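TRNA (cytidine-2'-O-)-methyltransferase TrmJ (Sulfolobus acidocaldarius, PDB 4CNG) catalyses the transfer of a methyl group from S-adenosyl-L-methionine to the 2'-oxygen of cytidine 32 in tRNA. Local coordinates at residues A[24-29]-A[85-90]; A[49-54]-A[76-81]. The protein carries 1 engineered substitution. All blocks are in the same frame, centred on the assembly; numbering follows the deposited sequence.

Contact 1: A[24-29]-A[85-90]; sequences RLVIVE and DDAIRD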
loop_
_atom_site.group_PDB
_atom_site.type_symbol
_atom_site.label_atom_id
_atom_site.label_comp_id
_atom_site.label_asym_id
_atom_site.label_seq_id
_atom_site.Cartn_x
_atom_site.Cartn_y
_atom_site.Cartn_z
ATOM N N ARG A 24 -7.277 15.651 4.367
ATOM C CA ARG A 24 -7.151 15.190 5.740
ATOM C C ARG A 24 -7.296 13.669 5.769
ATOM O O ARG A 24 -8.294 13.125 5.335
ATOM C CB ARG A 24 -8.229 15.817 6.629
ATOM C CG ARG A 24 -8.117 15.353 8.066
ATOM C CD ARG A 24 -9.255 15.870 8.934
ATOM N NE ARG A 24 -9.213 17.311 9.019
ATOM C CZ ARG A 24 -10.164 18.055 9.571
ATOM N NH1 ARG A 24 -11.239 17.498 10.117
ATOM N NH2 ARG A 24 -10.058 19.358 9.472
ATOM N N LEU A 25 -6.279 12.992 6.274
ATOM C CA LEU A 25 -6.308 11.578 6.489
ATOM C C LEU A 25 -6.799 11.316 7.912
ATOM O O LEU A 25 -6.237 11.877 8.841
ATOM C CB LEU A 25 -4.908 10.988 6.296
ATOM C CG LEU A 25 -4.769 9.507 6.464
ATOM C CD1 LEU A 25 -5.587 8.756 5.450
ATOM C CD2 LEU A 25 -3.307 9.136 6.383
ATOM N N VAL A 26 -7.825 10.492 8.040
ATOM C CA VAL A 26 -8.405 10.116 9.331
ATOM C C VAL A 26 -8.314 8.610 9.493
ATOM O O VAL A 26 -8.861 7.870 8.702
ATOM C CB VAL A 26 -9.897 10.577 9.447
ATOM C CG1 VAL A 26 -10.483 10.113 10.769
ATOM C CG2 VAL A 26 -10.027 12.064 9.236
ATOM N N ILE A 27 -7.623 8.185 10.552
ATOM C CA ILE A 27 -7.471 6.783 10.860
ATOM C C ILE A 27 -8.229 6.504 12.160
ATOM O O ILE A 27 -7.921 7.085 13.184
ATOM C CB ILE A 27 -5.991 6.372 10.995
ATOM C CG1 ILE A 27 -5.133 6.888 9.848
ATOM C CG2 ILE A 27 -5.853 4.884 11.149
ATOM C CD1 ILE A 27 -5.549 6.365 8.493
ATOM N N VAL A 28 -9.191 5.609 12.097
ATOM C CA VAL A 28 -10.090 5.356 13.232
ATOM C C VAL A 28 -9.601 4.169 14.057
ATOM O O VAL A 28 -9.567 3.030 13.603
ATOM C CB VAL A 28 -11.515 5.127 12.762
ATOM C CG1 VAL A 28 -12.468 4.890 13.944
ATOM C CG2 VAL A 28 -12.000 6.292 11.935
ATOM N N GLU A 29 -9.217 4.455 15.307
ATOM C CA GLU A 29 -8.832 3.453 16.296
ATOM C C GLU A 29 -7.824 2.425 15.791
ATOM O O GLU A 29 -8.028 1.222 15.943
ATOM C CB GLU A 29 -10.078 2.809 16.911
ATOM C CG GLU A 29 -10.908 3.822 17.701
ATOM C CD GLU A 29 -12.083 3.237 18.481
ATOM O OE1 GLU A 29 -12.556 2.143 18.140
ATOM O OE2 GLU A 29 -12.550 3.902 19.431
ATOM N N ASP A 85 -16.466 12.176 15.385
ATOM C CA ASP A 85 -17.056 13.423 14.943
ATOM C C ASP A 85 -16.038 14.545 14.942
ATOM O O ASP A 85 -16.108 15.429 14.102
ATOM C CB ASP A 85 -18.228 13.843 15.825
ATOM C CG ASP A 85 -19.416 12.891 15.785
ATOM O OD1 ASP A 85 -19.636 12.207 14.794
ATOM O OD2 ASP A 85 -20.303 13.033 16.668
ATOM N N ASP A 86 -15.163 14.588 15.939
ATOM C CA ASP A 86 -14.187 15.687 16.018
ATOM C C ASP A 86 -13.094 15.670 14.932
ATOM O O ASP A 86 -12.455 16.682 14.644
ATOM C CB ASP A 86 -13.549 15.723 17.413
ATOM C CG ASP A 86 -14.477 16.347 18.493
ATOM O OD1 ASP A 86 -15.708 16.551 18.211
ATOM O OD2 ASP A 86 -13.964 16.589 19.660
ATOM N N ALA A 87 -12.903 14.489 14.360
ATOM C CA ALA A 87 -11.923 14.292 13.303
ATOM C C ALA A 87 -12.419 14.669 11.915
ATOM O O ALA A 87 -11.599 14.855 11.004
ATOM C CB ALA A 87 -11.422 12.859 13.327
ATOM N N ILE A 88 -13.738 14.778 11.738
ATOM C CA ILE A 88 -14.312 15.015 10.418
ATOM C C ILE A 88 -15.026 16.377 10.355
ATOM O O ILE A 88 -15.754 16.649 9.412
ATOM C CB ILE A 88 -15.267 13.862 9.999
ATOM C CG1 ILE A 88 -16.486 13.772 10.934
ATOM C CG2 ILE A 88 -14.518 12.528 9.912
ATOM C CD1 ILE A 88 -17.582 12.858 10.438
ATOM N N ARG A 89 -14.793 17.239 11.349
ATOM C CA ARG A 89 -15.261 18.624 11.338
ATOM C C ARG A 89 -14.575 19.503 10.310
ATOM O O ARG A 89 -13.380 19.346 10.052
ATOM C CB ARG A 89 -15.015 19.238 12.703
ATOM C CG ARG A 89 -15.947 18.729 13.781
ATOM C CD ARG A 89 -15.630 19.395 15.110
ATOM N NE ARG A 89 -15.581 20.846 14.963
ATOM C CZ ARG A 89 -14.697 21.638 15.561
ATOM N NH1 ARG A 89 -13.765 21.128 16.360
ATOM N NH2 ARG A 89 -14.746 22.949 15.356
ATOM N N ASP A 90 -15.302 20.490 9.810
ATOM C CA ASP A 90 -14.713 21.571 9.030
ATOM C C ASP A 90 -14.057 21.068 7.741
ATOM O O ASP A 90 -13.014 21.581 7.350
ATOM C CB ASP A 90 -13.703 22.349 9.889
ATOM C CG ASP A 90 -14.298 22.824 11.213
ATOM O OD1 ASP A 90 -15.450 23.314 11.206
ATOM O OD2 ASP A 90 -13.615 22.722 12.258
#
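V26 and A87 mark the nearest approach of the two backbones, with V26 CA 6.8 Å from A87 CA. At that spacing the main chains do not pair; strand 24-28 bonds instead to strands 50-54 and 125-130, while 85-90 carries the chain from the short helix 84-87 into a loop held on one face of the parallel sheet of this SpoU/TrmH-family (SPOUT) methyltransferase. R24 and V26, two residues apart on the strand, both send their CB toward that loop.

V26 CG1 lies 3.9 Å from A87 CB, and V26 CG2 comes near A87 O. The polar link between the segments belongs to R24. Its chain is extended as far as CG and CD and then bends (chi3 -64°), which swings the guanidinium edge onto two main-chain carbonyls. R24 NH1 donates to A87 O at 2.8 Å with an N-H...O angle of 152°; the oxygen lies in the guanidinium plane, but the donor sits above the carbonyl plane, not on a lone pair. The bond from R24 NH1 to R89 O is also 2.8 Å and uses a carbonyl lone pair, yet is more bent at 141°. A weak bond from R24 NH2 to R89 O, 3.4 Å, adds to the grip.

Farther back, R24 NE forms a salt bridge with E50, and the cation makes a cation-pi contact with Y52. The chemistry thus divides: E50, also paired with K125, would offset part of the charge of this buried arginine, while NH1 ties the loop to the strand through carbonyls on either side of I88.

Contact 2: A[49-54]-A[76-81]; sequences DEFYVV and KMMKIT
F51, V53, K79 and T81 join the two strands in parallel pairing, Y52 beside K79, V53 beside I80 and V54 beside T81. K79 N donates to F51 O (2.9 Å). V53 N gives its hydrogen to K79 O, also at 2.9 Å. One step on, T81 N reaches V53 O at 3.1 Å.

The buried part centres on F51 and M78. M78 CG rests over the F51 ring, 4.1 Å from its centroid. With CG anti to the backbone N (chi1 -173°) and the chain still extended at chi2, the sulfur comes to lie obliquely beside the ring, a Met-aromatic contact.

The solvent side is that of I80 and, on the other face, K79. K79 nevertheless lies close on the Y52 ring, on the face turned away from R24: its CB stands over the ring centre in a CH-pi contact, and K79 CD comes within 3.3 Å of Y52 CZ. K79 NZ stops 4.6 Å from E50 OE2, beyond a salt bridge; E50 OE2 pairs with K125, and OE1 with R24. Nearer the start of the strand, a water bridges F51 N and M77 O.

The connection is a parallel beta-alpha-beta crossover, from 50-54 through helices 60-64 and 71-77 to edge strand 79-81. Strand 22-28 flanks 50-54; helix 33-45 covers F51 and V53, and Y52, V54 and T81 pack against helix 84-87.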
loop_
_atom_site.group_PDB
_atom_site.type_symbol
_atom_site.label_atom_id
_atom_site.label_comp_id
_atom_site.label_asym_id
_atom_site.label_seq_id
_atom_site.Cartn_x
_atom_site.Cartn_y
_atom_site.Cartn_z
ATOM N N ASP A 49 -1.946 16.858 3.902
ATOM C CA ASP A 49 -2.006 18.135 4.593
ATOM C C ASP A 49 -2.294 18.018 6.106
ATOM O O ASP A 49 -1.742 18.767 6.890
ATOM C CB ASP A 49 -3.062 19.007 3.931
ATOM C CG ASP A 49 -2.774 19.215 2.454
ATOM O OD1 ASP A 49 -1.845 19.979 2.166
ATOM O OD2 ASP A 49 -3.453 18.599 1.596
ATOM N N GLU A 50 -3.204 17.137 6.490
ATOM C CA GLU A 50 -3.667 16.985 7.882
ATOM C C GLU A 50 -3.811 15.500 8.155
ATOM O O GLU A 50 -4.181 14.733 7.270
ATOM C CB GLU A 50 -5.025 17.679 8.043
ATOM C CG GLU A 50 -4.966 19.176 7.853
ATOM C CD GLU A 50 -6.298 19.877 8.051
ATOM O OE1 GLU A 50 -7.349 19.219 8.147
ATOM O OE2 GLU A 50 -6.297 21.128 8.004
ATOM N N PHE A 51 -3.494 15.105 9.384
ATOM C CA PHE A 51 -3.420 13.715 9.777
ATOM C C PHE A 51 -4.016 13.603 11.176
ATOM O O PHE A 51 -3.415 14.063 12.139
ATOM C CB PHE A 51 -1.939 13.260 9.735
ATOM C CG PHE A 51 -1.672 11.865 10.226
ATOM C CD1 PHE A 51 -2.545 10.828 10.039
ATOM C CD2 PHE A 51 -0.456 11.599 10.804
ATOM C CE1 PHE A 51 -2.223 9.553 10.442
ATOM C CE2 PHE A 51 -0.112 10.321 11.220
ATOM C CZ PHE A 51 -1.022 9.298 11.067
ATOM N N TYR A 52 -5.178 12.950 11.238
ATOM C CA TYR A 52 -5.920 12.739 12.481
ATOM C C TYR A 52 -6.032 11.264 12.778
ATOM O O TYR A 52 -6.314 10.461 11.889
ATOM C CB TYR A 52 -7.355 13.329 12.369
ATOM C CG TYR A 52 -7.463 14.791 12.568
ATOM C CD1 TYR A 52 -6.919 15.689 11.694
ATOM C CD2 TYR A 52 -8.216 15.290 13.606
ATOM C CE1 TYR A 52 -7.042 17.045 11.861
ATOM C CE2 TYR A 52 -8.366 16.653 13.800
ATOM C CZ TYR A 52 -7.817 17.532 12.883
ATOM O OH TYR A 52 -7.950 18.892 13.056
ATOM N N VAL A 53 -5.908 10.925 14.052
ATOM C CA VAL A 53 -6.072 9.577 14.509
ATOM C C VAL A 53 -7.062 9.612 15.675
ATOM O O VAL A 53 -6.882 10.369 16.622
ATOM C CB VAL A 53 -4.719 8.977 14.906
ATOM C CG1 VAL A 53 -4.899 7.580 15.428
ATOM C CG2 VAL A 53 -3.816 8.895 13.687
ATOM N N VAL A 54 -8.121 8.832 15.554
ATOM C CA VAL A 54 -9.180 8.776 16.543
ATOM C C VAL A 54 -8.859 7.653 17.533
ATOM O O VAL A 54 -8.743 6.491 17.160
ATOM C CB VAL A 54 -10.511 8.506 15.861
ATOM C CG1 VAL A 54 -11.609 8.451 16.907
ATOM C CG2 VAL A 54 -10.851 9.544 14.811
ATOM N N LYS A 76 4.705 15.628 16.073
ATOM C CA LYS A 76 4.209 16.994 15.975
ATOM C C LYS A 76 2.960 17.166 15.114
ATOM O O LYS A 76 2.028 17.865 15.511
ATOM C CB LYS A 76 5.317 17.923 15.470
ATOM C CG LYS A 76 6.609 17.837 16.265
ATOM C CD LYS A 76 6.460 18.481 17.634
ATOM C CE LYS A 76 7.475 17.925 18.620
ATOM N NZ LYS A 76 7.417 18.627 19.931
ATOM N N MET A 77 2.940 16.555 13.933
ATOM C CA MET A 77 1.863 16.845 12.989
ATOM C C MET A 77 0.537 16.142 13.330
ATOM O O MET A 77 -0.538 16.735 13.215
ATOM C CB MET A 77 2.303 16.458 11.592
ATOM C CG MET A 77 1.246 16.681 10.540
ATOM S SD MET A 77 1.632 15.924 8.976
ATOM C CE MET A 77 0.170 16.330 8.067
ATOM N N MET A 78 0.632 14.882 13.713
ATOM C CA MET A 78 -0.521 14.049 13.976
ATOM C C MET A 78 -1.377 14.640 15.067
ATOM O O MET A 78 -0.866 15.031 16.107
ATOM C CB MET A 78 -0.035 12.659 14.393
ATOM C CG MET A 78 -1.135 11.636 14.544
ATOM S SD MET A 78 -0.481 10.044 15.031
ATOM C CE MET A 78 -0.087 10.389 16.746
ATOM N N LYS A 79 -2.669 14.717 14.811
ATOM C CA LYS A 79 -3.633 15.171 15.812
ATOM C C LYS A 79 -4.417 13.974 16.309
ATOM O O LYS A 79 -4.921 13.189 15.531
ATOM C CB LYS A 79 -4.580 16.199 15.186
ATOM C CG LYS A 79 -3.918 17.520 14.823
ATOM C CD LYS A 79 -4.752 18.352 13.861
ATOM C CE LYS A 79 -3.999 19.598 13.400
ATOM N NZ LYS A 79 -4.481 20.123 12.089
ATOM N N ILE A 80 -4.508 13.814 17.621
ATOM C CA ILE A 80 -5.308 12.792 18.237
ATOM C C ILE A 80 -6.640 13.406 18.673
ATOM O O ILE A 80 -6.670 14.504 19.225
ATOM C CB ILE A 80 -4.577 12.198 19.440
ATOM C CG1 ILE A 80 -3.310 11.512 18.930
ATOM C CG2 ILE A 80 -5.463 11.208 20.198
ATOM C CD1 ILE A 80 -2.413 11.000 20.043
ATOM N N THR A 81 -7.742 12.703 18.427
ATOM C CA THR A 81 -9.053 13.049 18.999
ATOM C C THR A 81 -9.637 11.836 19.651
ATOM O O THR A 81 -9.338 10.731 19.261
ATOM C CB THR A 81 -10.067 13.545 17.932
ATOM O OG1 THR A 81 -10.395 12.495 16.996
ATOM C CG2 THR A 81 -9.554 14.752 17.210
HETATM O O HOH W 1 -2.345 17.169 11.061
#

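From the N terminus, strand 22-28 supplies one half of contact 1, and the chain returns through helix 33-45 to strand 50-54 beside it. After helices 60-64 and 71-77 it comes back as strand 79-81, closing contact 2 in parallel at the sheet edge. Helix 84-87 follows almost at once and closes contact 1, so the smaller loop nests inside the larger. The two touch, among other places, where A87 CB packs on V54 CG2. Residues 85-90 lie over strands 22-28 and 50-54, on the face away from helix 33-45, before the chain enters strand 93-97, which ends at T97 of the cofactor site.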